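Local coordinates for histidine acid phosphatase (PDB 4ARU), which is an acid phosphatase of the histidine type, in branch 2 of the histidine phosphatase superfamily, at residues E11-L16 with A335-R340; E41-L46 with H228-P233. All blocks are in the same frame, centred on the assembly; numbering follows the deposited sequence. Where two conformers were deposited one is given.

Interaction 1: E11-L16 with A335-R340; sequences ERVVIL and ALVFER. Unlike the reference sequence in segment 11-16: Arg-12 (reference Lys).
Two residues, Glu-11 and Arg-12, sit opposite the single Arg-340 where strands 11-16 and 335-340 run antiparallel, which makes this a classic beta bulge in the central sheet. Arg-340 bonds through its backbone N to Arg-12 O and through its O to Glu-11 N (2.8 Å). From there its side chain runs outward. CB sits 3.7 Å from Arg-12 O. CG is anti to the backbone N (chi1 173°), and the extended chain runs beside Arg-12, pointing the same way. CD lies over the centre of the Arg-12 guanidinium, 3.5 Å from Arg-12 CZ. NE gives Glu-11 OE1 a nearly straight bond of 2.8 Å (171°), on the anti side but well out of the carboxylate plane. CZ carries the plane over Arg-12, the two guanidiniums stacked at 8°. At the tip, NH2 adds a weak bond to Glu-11 OE1, and a water that donates to that oxygen lies doubtfully close to NH2; NH1 turns to Leu-282 O, while Arg-12 NE takes Ala-281 O, both on helix 264-282. Further along, Ile-15 CG2 meets Ala-335 CB at 3.6 Å. With a carboxylate and two helix carbonyls binding the pair, the stack of like charges is probably tolerated.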
ATOM      1  N   GLU A  11      -7.002  21.614  -7.375  1.00  9.79           N
ATOM      2  CA  GLU A  11      -5.749  22.390  -7.490  1.00 10.33           C
ATOM      3  C   GLU A  11      -4.513  21.482  -7.600  1.00 10.21           C
ATOM      4  O   GLU A  11      -3.558  21.836  -8.267  1.00 10.75           O
ATOM      5  CB  GLU A  11      -5.566  23.329  -6.306  1.00 10.68           C
ATOM      6  CG  GLU A  11      -6.586  24.467  -6.354  1.00 11.51           C
ATOM      7  CD  GLU A  11      -6.217  25.649  -5.515  1.00 12.45           C
ATOM      8  OE1 GLU A  11      -5.340  25.502  -4.645  1.00 12.83           O
ATOM      9  OE2 GLU A  11      -6.794  26.726  -5.746  1.00 13.34           O
ATOM     10  N   ARG A  12      -4.508  20.347  -6.925  1.00  9.95           N
ATOM     11  CA  ARG A  12      -3.427  19.393  -7.059  1.00 10.73           C
ATOM     12  C   ARG A  12      -3.695  18.128  -6.341  1.00  9.28           C
ATOM     13  O   ARG A  12      -4.637  18.033  -5.550  1.00  9.16           O
ATOM     14  CB  ARG A  12      -2.134  19.979  -6.612  1.00 12.33           C
ATOM     15  CG  ARG A  12      -2.154  20.574  -5.248  1.00 13.48           C
ATOM     16  CD  ARG A  12      -0.806  21.251  -5.075  1.00 15.28           C
ATOM     17  NE  ARG A  12      -0.643  21.913  -3.774  1.00 17.16           N
ATOM     18  CZ  ARG A  12      -1.028  23.140  -3.476  1.00 17.96           C
ATOM     19  NH1 ARG A  12      -1.689  23.890  -4.360  1.00 17.90           N
ATOM     20  NH2 ARG A  12      -0.782  23.600  -2.249  1.00 19.40           N
ATOM     21  N   VAL A  13      -2.876  17.132  -6.630  1.00  8.55           N
ATOM     22  CA  VAL A  13      -3.064  15.769  -6.145  0.50  8.09           C
ATOM     23  C   VAL A  13      -1.743  15.231  -5.622  1.00  7.79           C
ATOM     24  O   VAL A  13      -0.658  15.557  -6.171  1.00  7.82           O
ATOM     25  CB  VAL A  13      -3.568  14.865  -7.285  0.50  8.36           C
ATOM     26  CG1 VAL A  13      -3.781  13.440  -6.818  0.50  8.08           C
ATOM     27  CG2 VAL A  13      -4.857  15.407  -7.842  0.50  8.82           C
ATOM     28  N   VAL A  14      -1.833  14.388  -4.606  1.00  7.39           N
ATOM     29  CA  VAL A  14      -0.707  13.619  -4.103  1.00  7.35           C
ATOM     30  C   VAL A  14      -1.154  12.167  -4.059  1.00  7.32           C
ATOM     31  O   VAL A  14      -2.168  11.837  -3.412  1.00  7.04           O
ATOM     32  CB  VAL A  14      -0.259  14.069  -2.714  1.00  8.05           C
ATOM     33  CG1 VAL A  14       0.952  13.227  -2.269  1.00  8.39           C
ATOM     34  CG2 VAL A  14      -0.029  15.550  -2.648  1.00  8.96           C
ATOM     35  N   ILE A  15      -0.431  11.301  -4.741  1.00  6.97           N
ATOM     36  CA  ILE A  15      -0.758   9.923  -4.876  1.00  6.82           C
ATOM     37  C   ILE A  15       0.292   9.083  -4.169  1.00  6.72           C
ATOM     38  O   ILE A  15       1.472   9.208  -4.498  1.00  8.26           O
ATOM     39  CB  ILE A  15      -0.777   9.534  -6.355  1.00  7.02           C
ATOM     40  CG1 ILE A  15      -1.774  10.445  -7.114  1.00  7.38           C
ATOM     41  CG2 ILE A  15      -1.119   8.068  -6.544  1.00  7.02           C
ATOM     42  CD1 ILE A  15      -1.790  10.240  -8.606  1.00  8.27           C
ATOM     43  N   LEU A  16      -0.103   8.288  -3.192  1.00  6.24           N
ATOM     44  CA  LEU A  16       0.806   7.362  -2.507  1.00  5.80           C
ATOM     45  C   LEU A  16       0.416   5.988  -2.998  1.00  5.44           C
ATOM     46  O   LEU A  16      -0.642   5.434  -2.648  1.00  5.78           O
ATOM     47  CB  LEU A  16       0.684   7.483  -0.966  1.00  6.22           C
ATOM     48  CG  LEU A  16       1.503   6.415  -0.257  1.00  6.49           C
ATOM     49  CD1 LEU A  16       3.002   6.559  -0.515  1.00  6.87           C
ATOM     50  CD2 LEU A  16       1.270   6.466   1.229  1.00  6.96           C
ATOM     51  N   ALA A 335      -3.556   2.865  -4.711  1.00  5.55           N
ATOM     52  CA  ALA A 335      -2.991   4.071  -4.220  1.00  5.32           C
ATOM     53  C   ALA A 335      -3.994   4.894  -3.409  1.00  5.34           C
ATOM     54  O   ALA A 335      -5.196   4.955  -3.792  1.00  6.09           O
ATOM     55  CB  ALA A 335      -2.478   4.904  -5.363  1.00  5.55           C
ATOM     56  N   LEU A 336      -3.495   5.563  -2.372  1.00  5.69           N
ATOM     57  CA  LEU A 336      -4.242   6.617  -1.750  1.00  6.19           C
ATOM     58  C   LEU A 336      -4.044   7.884  -2.567  1.00  6.17           C
ATOM     59  O   LEU A 336      -2.893   8.382  -2.749  1.00  6.60           O
ATOM     60  CB  LEU A 336      -3.758   6.897  -0.335  1.00  6.36           C
ATOM     61  CG  LEU A 336      -4.087   5.821   0.686  1.00  6.65           C
ATOM     62  CD1 LEU A 336      -3.322   6.111   1.977  1.00  6.73           C
ATOM     63  CD2 LEU A 336      -5.607   5.763   0.887  1.00  7.02           C
ATOM     64  N   VAL A 337      -5.129   8.465  -2.999  1.00  5.91           N
ATOM     65  CA  VAL A 337      -5.118   9.664  -3.803  1.00  6.23           C
ATOM     66  C   VAL A 337      -5.712  10.759  -2.960  1.00  6.34           C
ATOM     67  O   VAL A 337      -6.916  10.785  -2.682  1.00  6.75           O
ATOM     68  CB  VAL A 337      -5.906   9.489  -5.109  1.00  6.62           C
ATOM     69  CG1 VAL A 337      -5.875  10.769  -5.923  1.00  7.25           C
ATOM     70  CG2 VAL A 337      -5.374   8.280  -5.913  1.00  6.76           C
ATOM     71  N   PHE A 338      -4.867  11.694  -2.607  1.00  6.19           N
ATOM     72  CA  PHE A 338      -5.231  12.875  -1.821  1.00  6.57           C
ATOM     73  C   PHE A 338      -5.404  14.058  -2.754  1.00  7.16           C
ATOM     74  O   PHE A 338      -4.480  14.390  -3.506  1.00  7.05           O
ATOM     75  CB  PHE A 338      -4.166  13.236  -0.792  1.00  6.69           C
ATOM     76  CG  PHE A 338      -3.934  12.213   0.257  1.00  6.44           C
ATOM     77  CD1 PHE A 338      -3.110  11.119   0.047  1.00  6.50           C
ATOM     78  CD2 PHE A 338      -4.416  12.459   1.553  1.00  6.61           C
ATOM     79  CE1 PHE A 338      -2.911  10.210   1.040  1.00  6.44           C
ATOM     80  CE2 PHE A 338      -4.155  11.552   2.579  1.00  6.75           C
ATOM     81  CZ  PHE A 338      -3.422  10.401   2.285  1.00  6.60           C
ATOM     82  N   GLU A 339      -6.571  14.702  -2.738  1.00  7.69           N
ATOM     83  CA  GLU A 339      -6.919  15.776  -3.665  1.00  8.71           C
ATOM     84  C   GLU A 339      -7.134  17.029  -2.879  1.00  8.87           C
ATOM     85  O   GLU A 339      -7.934  17.049  -1.938  1.00  8.98           O
ATOM     86  CB  GLU A 339      -8.182  15.435  -4.432  1.00 10.40           C
ATOM     87  CG  GLU A 339      -7.984  14.238  -5.331  1.00 12.41           C
ATOM     88  CD  GLU A 339      -9.179  13.845  -6.181  1.00 16.38           C
ATOM     89  OE1 GLU A 339     -10.311  14.295  -5.935  1.00 19.61           O
ATOM     90  OE2 GLU A 339      -8.947  13.037  -7.114  1.00 21.23           O
ATOM     91  N   ARG A 340      -6.493  18.095  -3.319  1.00  8.44           N
ATOM     92  CA  ARG A 340      -6.710  19.436  -2.779  1.00  8.49           C
ATOM     93  C   ARG A 340      -7.680  20.146  -3.674  1.00  8.80           C
ATOM     94  O   ARG A 340      -7.364  20.458  -4.816  1.00  8.59           O
ATOM     95  CB  ARG A 340      -5.400  20.259  -2.680  1.00  9.10           C
ATOM     96  CG  ARG A 340      -5.600  21.705  -2.294  1.00 10.07           C
ATOM     97  CD  ARG A 340      -4.375  22.562  -2.596  1.00 10.73           C
ATOM     98  NE  ARG A 340      -4.624  23.962  -2.474  1.00 11.52           N
ATOM     99  CZ  ARG A 340      -4.507  24.712  -1.356  1.00 12.30           C
ATOM    100  NH1 ARG A 340      -4.021  24.228  -0.228  1.00 12.03           N
ATOM    101  NH2 ARG A 340      -4.825  25.991  -1.385  1.00 13.61           N
TER
HETATM  102  O   HOH W   1      -5.727  27.753  -2.874  1.00 31.35           O

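Interaction 2: E41-L46 with H228-P233; sequences EWPVKL and HAQGMP
The backbones of Trp-42 and Met-232 stay well apart, their CA atoms 8.9 Å from each other, and segment 41-46 has no regular structure while 228-233 leaves helix 213-229 through a Schellman motif, with Gly-231 at positive phi (69°) and its N bonded back to His-228 O. Side chains do nearly all the bridging, and the heart of it is a Met-aromatic contact. Trp-42 extends its indole from the loop between helices 29-33 and 51-70, and Met-232 comes in roughly perpendicular to it. Met-232 was modelled in two conformers, and the geometry described here is that of one of them. With CG anti to its carbonyl carbon (chi1 -63°) and the chain extended beyond, it delivers its methyl over one face of the indole: Met-232 CE stands 3.3 Å from Trp-42 CE2, in a CH-pi contact almost along the normal of the five-membered ring. SD follows further back but still over the face.

Gln-230 meets the six-membered half of the indole. CB and CG do the closest touching, CB reaching Trp-42 CH2 at 3.6 Å, and the two side chains pass each other head to tail. The chain bends at chi2, and its amide plane is turned 41° from the indole; OE1 is held by a hydrogen bond from outside the pair, with Thr-50 OG1. No hydrogen bond joins the two segments, so the contact rests on dispersion and on the electrons of the indole face. Leu-226 and Glu-227 of helix 213-229, together with Ala-23 and Pro-24, also touch Trp-42, which thus seats this surface loop against the end of that helix. At the margin, Pro-43 CG approaches Gln-230 NE2 to 3.9 Å.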
ATOM      1  N   GLU A  41       7.981 -20.869 -10.835  1.00 15.80           N
ATOM      2  CA  GLU A  41       9.074 -19.922 -11.075  1.00 16.97           C
ATOM      3  C   GLU A  41       8.540 -18.646 -11.697  1.00 14.99           C
ATOM      4  O   GLU A  41       7.758 -18.683 -12.661  1.00 15.97           O
ATOM      5  CB  GLU A  41      10.200 -20.528 -11.925  1.00 21.33           C
ATOM      6  CG  GLU A  41      11.257 -21.305 -11.113  1.00 26.28           C
ATOM      7  CD  GLU A  41      12.156 -20.403 -10.236  1.00 30.82           C
ATOM      8  OE1 GLU A  41      11.775 -20.063  -9.073  1.00 36.78           O
ATOM      9  OE2 GLU A  41      13.275 -20.040 -10.699  1.00 38.48           O
ATOM     10  N   TRP A  42       8.984 -17.505 -11.151  1.00 12.65           N
ATOM     11  CA  TRP A  42       8.653 -16.186 -11.701  1.00 11.64           C
ATOM     12  C   TRP A  42       9.664 -15.789 -12.779  1.00 12.25           C
ATOM     13  O   TRP A  42      10.783 -16.317 -12.832  1.00 13.20           O
ATOM     14  CB  TRP A  42       8.626 -15.152 -10.574  1.00 10.79           C
ATOM     15  CG  TRP A  42       7.375 -15.269  -9.800  1.00  9.84           C
ATOM     16  CD1 TRP A  42       7.008 -16.288  -8.934  1.00  9.52           C
ATOM     17  CD2 TRP A  42       6.287 -14.364  -9.814  1.00  8.93           C
ATOM     18  NE1 TRP A  42       5.763 -16.055  -8.428  1.00  8.84           N
ATOM     19  CE2 TRP A  42       5.290 -14.884  -8.957  1.00  8.51           C
ATOM     20  CE3 TRP A  42       6.056 -13.152 -10.447  1.00  8.89           C
ATOM     21  CZ2 TRP A  42       4.086 -14.226  -8.743  1.00  8.03           C
ATOM     22  CZ3 TRP A  42       4.848 -12.509 -10.239  1.00  8.52           C
ATOM     23  CH2 TRP A  42       3.882 -13.049  -9.419  1.00  8.02           C
ATOM     24  N   PRO A  43       9.280 -14.862 -13.667  1.00 11.83           N
ATOM     25  CA  PRO A  43      10.128 -14.545 -14.814  1.00 12.48           C
ATOM     26  C   PRO A  43      11.126 -13.416 -14.544  1.00 12.30           C
ATOM     27  O   PRO A  43      11.788 -12.961 -15.478  1.00 13.69           O
ATOM     28  CB  PRO A  43       9.119 -14.118 -15.865  1.00 12.57           C
ATOM     29  CG  PRO A  43       8.082 -13.451 -15.058  1.00 11.97           C
ATOM     30  CD  PRO A  43       7.926 -14.310 -13.833  1.00 11.51           C
ATOM     31  N   VAL A  44      11.265 -13.030 -13.274  1.00 11.59           N
ATOM     32  CA  VAL A  44      12.208 -12.018 -12.858  1.00 11.75           C
ATOM     33  C   VAL A  44      12.755 -12.451 -11.505  1.00 11.72           C
ATOM     34  O   VAL A  44      12.221 -13.329 -10.847  1.00 11.19           O
ATOM     35  CB  VAL A  44      11.529 -10.638 -12.670  1.00 11.29           C
ATOM     36  CG1 VAL A  44      10.975 -10.111 -13.988  1.00 11.56           C
ATOM     37  CG2 VAL A  44      10.434 -10.670 -11.627  1.00 10.41           C
ATOM     38  N   LYS A  45      13.823 -11.780 -11.129  1.00 12.76           N
ATOM     39  CA  LYS A  45      14.431 -11.939  -9.827  1.00 13.58           C
ATOM     40  C   LYS A  45      13.432 -11.730  -8.717  1.00 12.83           C
ATOM     41  O   LYS A  45      12.532 -10.900  -8.806  1.00 11.64           O
ATOM     42  CB  LYS A  45      15.547 -10.918  -9.728  1.00 15.10           C
ATOM     43  CG  LYS A  45      16.398 -11.010  -8.474  1.00 16.31           C
ATOM     44  CD  LYS A  45      17.510 -10.020  -8.523  1.00 18.80           C
ATOM     45  CE  LYS A  45      18.263 -10.034  -7.203  1.00 20.03           C
ATOM     46  NZ  LYS A  45      19.344  -9.055  -7.273  1.00 22.50           N
ATOM     47  N   LEU A  46      13.618 -12.443  -7.626  1.00 11.17           N
ATOM     48  CA  LEU A  46      12.784 -12.236  -6.490  1.00 11.33           C
ATOM     49  C   LEU A  46      12.733 -10.781  -6.091  1.00 11.04           C
ATOM     50  O   LEU A  46      13.746 -10.086  -6.085  1.00 11.71           O
ATOM     51  CB  LEU A  46      13.226 -13.079  -5.327  1.00 12.68           C
ATOM     52  CG  LEU A  46      13.042 -14.588  -5.497  1.00 14.25           C
ATOM     53  CD1 LEU A  46      13.430 -15.240  -4.189  1.00 15.54           C
ATOM     54  CD2 LEU A  46      11.632 -15.057  -5.881  1.00 14.27           C
ATOM     55  N   HIS A 228      -2.009 -14.594  -9.459  1.00  7.47           N
ATOM     56  CA  HIS A 228      -3.218 -14.323 -10.201  1.00  7.60           C
ATOM     57  C   HIS A 228      -3.161 -13.029 -11.009  1.00  7.57           C
ATOM     58  O   HIS A 228      -3.520 -12.978 -12.185  1.00  8.27           O
ATOM     59  CB  HIS A 228      -4.404 -14.331  -9.244  1.00  7.92           C
ATOM     60  CG  HIS A 228      -5.744 -14.284  -9.920  1.00  9.16           C
ATOM     61  ND1 HIS A 228      -6.360 -15.401 -10.446  1.00 10.45           N
ATOM     62  CD2 HIS A 228      -6.582 -13.244 -10.145  1.00  9.73           C
ATOM     63  CE1 HIS A 228      -7.549 -15.047 -10.931  1.00 10.83           C
ATOM     64  NE2 HIS A 228      -7.685 -13.744 -10.796  1.00 10.88           N
ATOM     65  N   ALA A 229      -2.643 -12.006 -10.358  1.00  6.77           N
ATOM     66  CA  ALA A 229      -2.473 -10.711 -11.008  1.00  6.84           C
ATOM     67  C   ALA A 229      -1.434 -10.735 -12.130  1.00  7.27           C
ATOM     68  O   ALA A 229      -1.546  -9.972 -13.089  1.00  7.88           O
ATOM     69  CB  ALA A 229      -2.065  -9.709  -9.973  1.00  6.29           C
ATOM     70  N   GLN A 230      -0.484 -11.668 -12.039  1.00  7.26           N
ATOM     71  CA  GLN A 230       0.565 -11.905 -13.016  1.00  7.76           C
ATOM     72  C   GLN A 230       0.058 -12.764 -14.180  1.00  8.82           C
ATOM     73  O   GLN A 230       0.749 -12.959 -15.204  1.00  9.68           O
ATOM     74  CB  GLN A 230       1.749 -12.564 -12.292  1.00  7.36           C
ATOM     75  CG  GLN A 230       2.905 -12.984 -13.185  1.00  7.76           C
ATOM     76  CD  GLN A 230       3.587 -11.828 -13.888  1.00  8.04           C
ATOM     77  OE1 GLN A 230       3.415 -10.688 -13.518  1.00  7.86           O
ATOM     78  NE2 GLN A 230       4.397 -12.138 -14.890  1.00  8.70           N
ATOM     79  N   GLY A 231      -1.140 -13.323 -14.020  1.00  9.73           N
ATOM     80  CA  GLY A 231      -1.675 -14.198 -15.024  1.00 11.19           C
ATOM     81  C   GLY A 231      -0.985 -15.523 -15.174  1.00 12.56           C
ATOM     82  O   GLY A 231      -1.033 -16.178 -16.242  1.00 14.22           O
ATOM     83  N   MET A 232      -0.428 -16.032 -14.075  1.00 13.02           N
ATOM     84  CA  MET A 232       0.178 -17.353 -14.126  0.67 14.53           C
ATOM     85  C   MET A 232      -0.886 -18.387 -14.440  1.00 15.53           C
ATOM     86  O   MET A 232      -2.048 -18.236 -14.033  1.00 16.30           O
ATOM     87  CB  MET A 232       0.811 -17.688 -12.813  0.67 13.91           C
ATOM     88  CG  MET A 232       1.911 -16.743 -12.512  0.67 13.79           C
ATOM     89  SD  MET A 232       2.972 -17.494 -11.331  0.67 14.20           S
ATOM     90  CE  MET A 232       4.423 -16.510 -11.668  0.67 13.96           C
ATOM     91  N   PRO A 233      -0.535 -19.430 -15.205  1.00 18.87           N
ATOM     92  CA  PRO A 233      -1.506 -20.450 -15.618  1.00 21.14           C
ATOM     93  C   PRO A 233      -1.986 -21.283 -14.448  1.00 21.10           C
ATOM     94  O   PRO A 233      -3.161 -21.698 -14.463  1.00 23.41           O
ATOM     95  CB  PRO A 233      -0.732 -21.289 -16.638  1.00 21.96           C
ATOM     96  CG  PRO A 233       0.705 -21.110 -16.287  1.00 21.62           C
ATOM     97  CD  PRO A 233       0.806 -19.693 -15.759  1.00 20.19           C
TER

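Overall arrangement
The two contacts lie in different parts of one chain, their centres about 30 Å apart and their nearest atoms about 14 Å. Interaction 1 is buried in the mixed sheet, pairing strand 9-18 near the N-terminus with strand 335-342; strand 300-305 flanks the first and strand 348-356 the second. Interaction 2 is at the surface, where the loop before helix 51-70 meets the end of helix 213-229. Along the chain the order is 11-16, 41-46, 228-233, 335-340, so interaction 2 falls wholly within the span that interaction 1 brackets. Helix 51-70 links the neighbourhoods: its Tyr-64 and Phe-68 pack on the sheet, and its Arg-52 touches Gln-230. Both contacts join sequence-distant parts of one fold.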